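Local coordinates for putative uncharacterized protein (Actinomyces odontolyticus, PDB 3UP9), which probably binds L-methionine as a membrane-attached lipoprotein of the NlpA family, here holding selenomethionine in its pocket, at residues A59-T64 with E83-E88; N202-K207 with K218-L223. All coordinates share one frame; numbering follows the deposited sequence.

Contact 1: A59-T64 with E83-E88; sequences ANFYQT and EGIHLE. With MSE (selenomethionine), chain B.
The apolar part of this contact is carried by Phe-61, whose ring meets Ile-85 and His-86 across a wide gap between backbones: the nearest CA atoms, those of Phe-61 and Ile-85, are 9.6 Å apart. With CG anti to the backbone N (chi1 175°), the phenyl group reaches about halfway, and Ile-85 CD1 comes from the opposite direction to meet it. Ile-85 CD1 lies 3.2 Å from Phe-61 CE1, too short for two carbons and so of doubtful precision, oblique to the ring.

Phe-61 and His-86 touch by their ring margins: Phe-61 CZ lies 3.4 Å from CE1 of His-86, near the imidazole plane, and the two planes stand at 84°. His-18 adds an edge-to-face partner to Phe-61 and also meets the His-86 ring.

The polar interactions run along 83-88 to the ligand. His-86 NE2 donates to Glu-88 OE2 at 2.9 Å, with the acceptor only 3° out of the imidazole plane and its anti lone pair in use. The other carboxylate oxygen, Glu-88 OE1, takes the selenomethionine N at 2.6 Å and is also bonded by the backbone N of Asn-176. A glutamine here would probably leave the ligand's ammonium without its countercharge and weaken the tie to His-86.

From the strand 59-64, Thr-64 CG2 packs 3.3 Å from the ligand O, while Gln-63 CB and the Tyr-62 ring border its terminal CE. This is consistent with second-shell support: Phe-61 packs on His-86, whose NE2 bond would help fix the Glu-88 carboxylate that pairs with the ligand's amino group.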
loop_
_atom_site.group_PDB
_atom_site.type_symbol
_atom_site.label_atom_id
_atom_site.label_comp_id
_atom_site.label_asym_id
_atom_site.label_seq_id
_atom_site.Cartn_x
_atom_site.Cartn_y
_atom_site.Cartn_z
ATOM N N ALA A 59 8.455 -3.405 14.408
ATOM C CA ALA A 59 7.305 -3.762 13.571
ATOM C C ALA A 59 7.298 -2.767 12.430
ATOM O O ALA A 59 7.935 -1.744 12.527
ATOM C CB ALA A 59 5.981 -3.727 14.348
ATOM N N ASN A 60 6.625 -3.067 11.336
ATOM C CA ASN A 60 6.288 -2.035 10.347
ATOM C C ASN A 60 4.805 -2.159 10.000
ATOM O O ASN A 60 4.182 -3.190 10.206
ATOM C CB ASN A 60 7.222 -1.989 9.099
ATOM C CG ASN A 60 7.185 -3.256 8.248
ATOM O OD1 ASN A 60 6.115 -3.824 8.019
ATOM N ND2 ASN A 60 8.367 -3.684 7.746
ATOM N N PHE A 61 4.251 -1.066 9.513
ATOM C CA PHE A 61 2.849 -0.996 9.145
ATOM C C PHE A 61 2.761 -0.173 7.860
ATOM O O PHE A 61 2.700 1.051 7.903
ATOM C CB PHE A 61 1.983 -0.407 10.282
ATOM C CG PHE A 61 0.554 -0.204 9.900
ATOM C CD1 PHE A 61 -0.158 -1.205 9.229
ATOM C CD2 PHE A 61 -0.083 1.007 10.178
ATOM C CE1 PHE A 61 -1.489 -0.999 8.864
ATOM C CE2 PHE A 61 -1.422 1.216 9.830
ATOM C CZ PHE A 61 -2.124 0.219 9.154
ATOM N N TYR A 62 2.852 -0.871 6.720
ATOM C CA TYR A 62 2.871 -0.217 5.409
ATOM C C TYR A 62 2.504 -1.136 4.252
ATOM O O TYR A 62 2.284 -0.646 3.184
ATOM C CB TYR A 62 4.257 0.384 5.116
ATOM C CG TYR A 62 5.267 -0.586 4.545
ATOM C CD1 TYR A 62 5.917 -1.505 5.356
ATOM C CD2 TYR A 62 5.576 -0.583 3.205
ATOM C CE1 TYR A 62 6.844 -2.408 4.844
ATOM C CE2 TYR A 62 6.479 -1.479 2.700
ATOM C CZ TYR A 62 7.103 -2.410 3.515
ATOM O OH TYR A 62 8.026 -3.284 2.986
ATOM N N GLN A 63 2.471 -2.457 4.466
ATOM C CA GLN A 63 2.414 -3.390 3.370
ATOM C C GLN A 63 1.151 -4.278 3.371
ATOM O O GLN A 63 0.476 -4.431 4.386
ATOM C CB GLN A 63 3.698 -4.210 3.312
ATOM C CG GLN A 63 3.754 -5.405 4.212
ATOM C CD GLN A 63 5.156 -5.919 4.362
ATOM O OE1 GLN A 63 5.682 -6.526 3.443
ATOM N NE2 GLN A 63 5.766 -5.683 5.520
ATOM N N THR A 64 0.845 -4.802 2.195
ATOM C CA THR A 64 -0.326 -5.580 1.924
ATOM C C THR A 64 0.110 -7.021 2.069
ATOM O O THR A 64 1.280 -7.343 1.987
ATOM C CB THR A 64 -0.905 -5.315 0.487
ATOM O OG1 THR A 64 0.068 -5.714 -0.532
ATOM C CG2 THR A 64 -1.295 -3.820 0.280
ATOM N N GLU A 83 -3.889 -9.195 11.347
ATOM C CA GLU A 83 -5.126 -9.070 10.587
ATOM C C GLU A 83 -5.169 -7.797 9.738
ATOM O O GLU A 83 -4.645 -6.785 10.117
ATOM C CB GLU A 83 -6.291 -8.968 11.550
ATOM C CG GLU A 83 -6.662 -10.220 12.291
ATOM C CD GLU A 83 -7.869 -10.007 13.208
ATOM O OE1 GLU A 83 -8.965 -9.714 12.654
ATOM O OE2 GLU A 83 -7.696 -10.142 14.458
ATOM N N GLY A 84 -5.890 -7.837 8.639
ATOM C CA GLY A 84 -6.142 -6.682 7.801
ATOM C C GLY A 84 -6.659 -5.515 8.607
ATOM O O GLY A 84 -7.605 -5.623 9.400
ATOM N N ILE A 85 -6.002 -4.402 8.436
ATOM C CA ILE A 85 -6.455 -3.157 9.045
ATOM C C ILE A 85 -7.296 -2.312 8.074
ATOM O O ILE A 85 -8.396 -1.919 8.412
ATOM C CB ILE A 85 -5.258 -2.360 9.609
ATOM C CG1 ILE A 85 -4.601 -3.271 10.660
ATOM C CG2 ILE A 85 -5.697 -0.952 10.190
ATOM C CD1 ILE A 85 -3.124 -2.983 10.773
ATOM N N HIS A 86 -6.756 -2.050 6.895
ATOM C CA HIS A 86 -7.442 -1.292 5.896
ATOM C C HIS A 86 -6.965 -1.647 4.507
ATOM O O HIS A 86 -5.901 -2.223 4.332
ATOM C CB HIS A 86 -7.215 0.188 6.113
ATOM C CG HIS A 86 -5.802 0.632 5.837
ATOM N ND1 HIS A 86 -4.882 0.698 6.789
ATOM C CD2 HIS A 86 -5.187 1.024 4.667
ATOM C CE1 HIS A 86 -3.716 1.111 6.255
ATOM N NE2 HIS A 86 -3.913 1.324 4.961
ATOM N N LEU A 87 -7.816 -1.309 3.537
ATOM C CA LEU A 87 -7.571 -1.408 2.143
ATOM C C LEU A 87 -7.426 -0.003 1.558
ATOM O O LEU A 87 -8.153 0.932 1.956
ATOM C CB LEU A 87 -8.785 -2.116 1.504
ATOM C CG LEU A 87 -8.852 -2.294 0.006
ATOM C CD1 LEU A 87 -7.836 -3.383 -0.339
ATOM C CD2 LEU A 87 -10.292 -2.681 -0.392
ATOM N N GLU A 88 -6.478 0.136 0.629
ATOM C CA GLU A 88 -6.318 1.330 -0.210
ATOM C C GLU A 88 -6.577 0.948 -1.655
ATOM O O GLU A 88 -5.670 0.390 -2.280
ATOM C CB GLU A 88 -4.887 1.874 -0.129
ATOM C CG GLU A 88 -4.497 2.627 1.131
ATOM C CD GLU A 88 -3.001 2.525 1.408
ATOM O OE1 GLU A 88 -2.202 2.620 0.452
ATOM O OE2 GLU A 88 -2.600 2.306 2.576
HETATM N N MSE B 300 -0.178 1.067 1.119
HETATM C CA MSE B 300 -0.040 0.238 -0.099
HETATM C C MSE B 300 -1.344 -0.363 -0.565
HETATM O O MSE B 300 -2.215 -0.701 0.281
HETATM O OXT MSE B 300 -1.486 -0.502 -1.790
HETATM C CB MSE B 300 0.936 -0.883 0.148
HETATM C CG MSE B 300 1.264 -1.739 -1.116
HETATM SE SE MSE B 300 2.494 -3.140 -0.670
HETATM C CE MSE B 300 4.043 -2.156 0.129
#

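Contact 2: N202-K207 with K218-L223; sequences NVLVWK and KLEKLL. With MSE (selenomethionine), chain B.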
loop_
_atom_site.group_PDB
_atom_site.type_symbol
_atom_site.label_atom_id
_atom_site.label_comp_id
_atom_site.label_asym_id
_atom_site.label_seq_id
_atom_site.Cartn_x
_atom_site.Cartn_y
_atom_site.Cartn_z
ATOM N N ASN A 202 -3.839 -4.143 4.309
ATOM C CA ASN A 202 -2.630 -3.686 4.968
ATOM C C ASN A 202 -2.485 -4.201 6.400
ATOM O O ASN A 202 -3.383 -4.078 7.199
ATOM C CB ASN A 202 -2.613 -2.149 5.009
ATOM C CG ASN A 202 -2.312 -1.531 3.675
ATOM O OD1 ASN A 202 -1.178 -1.074 3.432
ATOM N ND2 ASN A 202 -3.338 -1.466 2.810
ATOM N N VAL A 203 -1.315 -4.733 6.727
ATOM C CA VAL A 203 -1.103 -5.452 7.972
ATOM C C VAL A 203 0.112 -4.964 8.741
ATOM O O VAL A 203 1.040 -4.397 8.164
ATOM C CB VAL A 203 -1.020 -7.005 7.694
ATOM C CG1 VAL A 203 -2.406 -7.539 7.325
ATOM C CG2 VAL A 203 -0.005 -7.310 6.609
ATOM N N LEU A 204 0.061 -5.171 10.064
ATOM C CA LEU A 204 1.206 -4.954 10.980
ATOM C C LEU A 204 2.110 -6.161 10.778
ATOM O O LEU A 204 1.609 -7.289 10.727
ATOM C CB LEU A 204 0.756 -4.870 12.472
ATOM C CG LEU A 204 1.870 -4.544 13.468
ATOM C CD1 LEU A 204 2.291 -3.092 13.431
ATOM C CD2 LEU A 204 1.389 -4.871 14.870
ATOM N N VAL A 205 3.410 -5.941 10.587
ATOM C CA VAL A 205 4.360 -7.054 10.359
ATOM C C VAL A 205 5.464 -6.878 11.358
ATOM O O VAL A 205 5.886 -5.762 11.618
ATOM C CB VAL A 205 4.893 -7.133 8.882
ATOM C CG1 VAL A 205 5.967 -8.208 8.711
ATOM C CG2 VAL A 205 3.749 -7.285 7.896
ATOM N N TRP A 206 5.893 -7.988 11.944
ATOM C CA TRP A 206 7.029 -8.028 12.845
ATOM C C TRP A 206 7.862 -9.296 12.598
ATOM O O TRP A 206 7.489 -10.188 11.820
ATOM C CB TRP A 206 6.531 -7.902 14.296
ATOM C CG TRP A 206 5.680 -9.059 14.764
ATOM C CD1 TRP A 206 6.120 -10.209 15.416
ATOM C CD2 TRP A 206 4.236 -9.264 14.567
ATOM N NE1 TRP A 206 5.096 -11.070 15.623
ATOM C CE2 TRP A 206 3.930 -10.568 15.149
ATOM C CE3 TRP A 206 3.192 -8.531 13.952
ATOM C CZ2 TRP A 206 2.631 -11.090 15.161
ATOM C CZ3 TRP A 206 1.898 -9.071 13.964
ATOM C CH2 TRP A 206 1.631 -10.329 14.550
ATOM N N LYS A 207 9.013 -9.392 13.244
ATOM C CA LYS A 207 9.939 -10.496 12.984
ATOM C C LYS A 207 9.592 -11.615 13.963
ATOM O O LYS A 207 9.334 -11.341 15.138
ATOM C CB LYS A 207 11.381 -10.022 13.158
ATOM C CG LYS A 207 12.431 -10.867 12.474
ATOM C CD LYS A 207 13.717 -10.074 12.382
ATOM C CE LYS A 207 14.953 -10.952 12.465
ATOM N NZ LYS A 207 15.514 -11.174 11.115
ATOM N N LYS A 218 -0.397 -5.990 21.787
ATOM C CA LYS A 218 -1.217 -4.827 22.228
ATOM C C LYS A 218 -1.464 -3.804 21.074
ATOM O O LYS A 218 -2.584 -3.386 20.884
ATOM C CB LYS A 218 -0.665 -4.160 23.505
ATOM C CG LYS A 218 -0.847 -4.977 24.798
ATOM C CD LYS A 218 -0.002 -4.455 25.984
ATOM C CE LYS A 218 -0.222 -5.307 27.230
ATOM N NZ LYS A 218 -0.022 -4.558 28.501
ATOM N N LEU A 219 -0.437 -3.477 20.288
ATOM C CA LEU A 219 -0.565 -2.590 19.142
ATOM C C LEU A 219 -1.505 -3.200 18.100
ATOM O O LEU A 219 -2.426 -2.518 17.564
ATOM C CB LEU A 219 0.837 -2.273 18.540
ATOM C CG LEU A 219 0.893 -1.439 17.262
ATOM C CD1 LEU A 219 0.158 -0.137 17.500
ATOM C CD2 LEU A 219 2.334 -1.234 16.802
ATOM N N GLU A 220 -1.329 -4.488 17.815
ATOM C CA GLU A 220 -2.289 -5.182 16.942
ATOM C C GLU A 220 -3.762 -4.990 17.423
ATOM O O GLU A 220 -4.642 -4.638 16.627
ATOM C CB GLU A 220 -1.917 -6.673 16.818
ATOM C CG GLU A 220 -2.947 -7.565 16.091
ATOM C CD GLU A 220 -3.116 -7.216 14.609
ATOM O OE1 GLU A 220 -2.266 -6.478 14.031
ATOM O OE2 GLU A 220 -4.083 -7.709 14.011
ATOM N N LYS A 221 -4.034 -5.220 18.709
ATOM C CA LYS A 221 -5.375 -5.059 19.250
ATOM C C LYS A 221 -5.856 -3.585 19.078
ATOM O O LYS A 221 -6.968 -3.360 18.582
ATOM C CB LYS A 221 -5.423 -5.583 20.684
ATOM C CG LYS A 221 -6.696 -5.278 21.432
ATOM C CD LYS A 221 -7.141 -6.391 22.367
ATOM C CE LYS A 221 -8.594 -6.129 22.828
ATOM N NZ LYS A 221 -9.505 -7.318 22.737
ATOM N N LEU A 222 -4.982 -2.597 19.341
ATOM C CA LEU A 222 -5.344 -1.176 19.159
ATOM C C LEU A 222 -5.663 -0.799 17.675
ATOM O O LEU A 222 -6.653 -0.093 17.383
ATOM C CB LEU A 222 -4.271 -0.241 19.786
ATOM C CG LEU A 222 -3.977 -0.364 21.285
ATOM C CD1 LEU A 222 -2.863 0.597 21.655
ATOM C CD2 LEU A 222 -5.213 -0.185 22.171
ATOM N N LEU A 223 -4.855 -1.310 16.740
ATOM C CA LEU A 223 -5.066 -1.117 15.293
ATOM C C LEU A 223 -6.372 -1.711 14.749
ATOM O O LEU A 223 -6.821 -1.300 13.698
ATOM C CB LEU A 223 -3.892 -1.689 14.501
ATOM C CG LEU A 223 -2.656 -0.833 14.255
ATOM C CD1 LEU A 223 -1.510 -1.740 13.821
ATOM C CD2 LEU A 223 -2.938 0.242 13.224
HETATM N N MSE B 300 -0.178 1.067 1.119
HETATM C CA MSE B 300 -0.040 0.238 -0.099
HETATM C C MSE B 300 -1.344 -0.363 -0.565
HETATM O O MSE B 300 -2.215 -0.701 0.281
HETATM O OXT MSE B 300 -1.486 -0.502 -1.790
HETATM C CB MSE B 300 0.936 -0.883 0.148
HETATM C CG MSE B 300 1.264 -1.739 -1.116
HETATM SE SE MSE B 300 2.494 -3.140 -0.670
HETATM C CE MSE B 300 4.043 -2.156 0.129
HETATM O O HOH W 1 -2.260 -6.147 11.367
#
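Leu-204 points from the strand 202-207 toward the helix 218-223 and meets three of its side chains in different attitudes. Its CG is anti to the backbone N (chi1 -176°), which carries CD1 toward two leucines one helical turn apart. Leu-219 crosses it obliquely, with CD2 3.8 Å from Leu-204 CD1; Leu-223 lies nearly at a right angle, its CD1 4.1 Å from the same Leu-204 CD1.

Glu-220 and Leu-204 run alongside each other, pointing opposite ways. Bent at chi2, the glutamate chain brings Glu-220 OE1 3.8 Å from Leu-204 CB. Glu-220 OE1 accepts from a water at 2.7 Å, and this water accepts from Leu-204 N at 2.8 Å, bridging helix and strand. Glu-220 OE2 has a direct partner, the backbone N of Glu-83.

Two residues before Leu-204, near the strand's start, Asn-202 turns to the ligand: its ND2 donates to the selenomethionine O at 2.9 Å (153°), and Asn-202 OD1 receives a weak bond from the ligand N. The axes run antiparallel at 173°, 9.8 Å apart. A helix packed this way on a sheet strand fits the alpha/beta lobes of the periplasmic-binding-protein clan, with the strand's start reaching the amino-acid pocket.

Overall arrangement
Both contacts are buried, but contact 1 lies about 7 Å from the chain centre and contact 2 about 15 Å, measured between centres, so the second sits nearer the periphery and includes the partly exposed Glu-220. They share one mixed sheet: strand 201-207 is the antiparallel neighbour of both 59-64 and 86-87, and probable backbone bonds, Asn-60 N to Val-205 O and His-86 O to Asn-202 N (2.8 Å each), join them. Contact 1 combines aromatic packing with a charged ligand grip; contact 2 is aliphatic helix-on-sheet packing with a water bridge. Glu-88 and Asn-202 bring the two together at the selenomethionine.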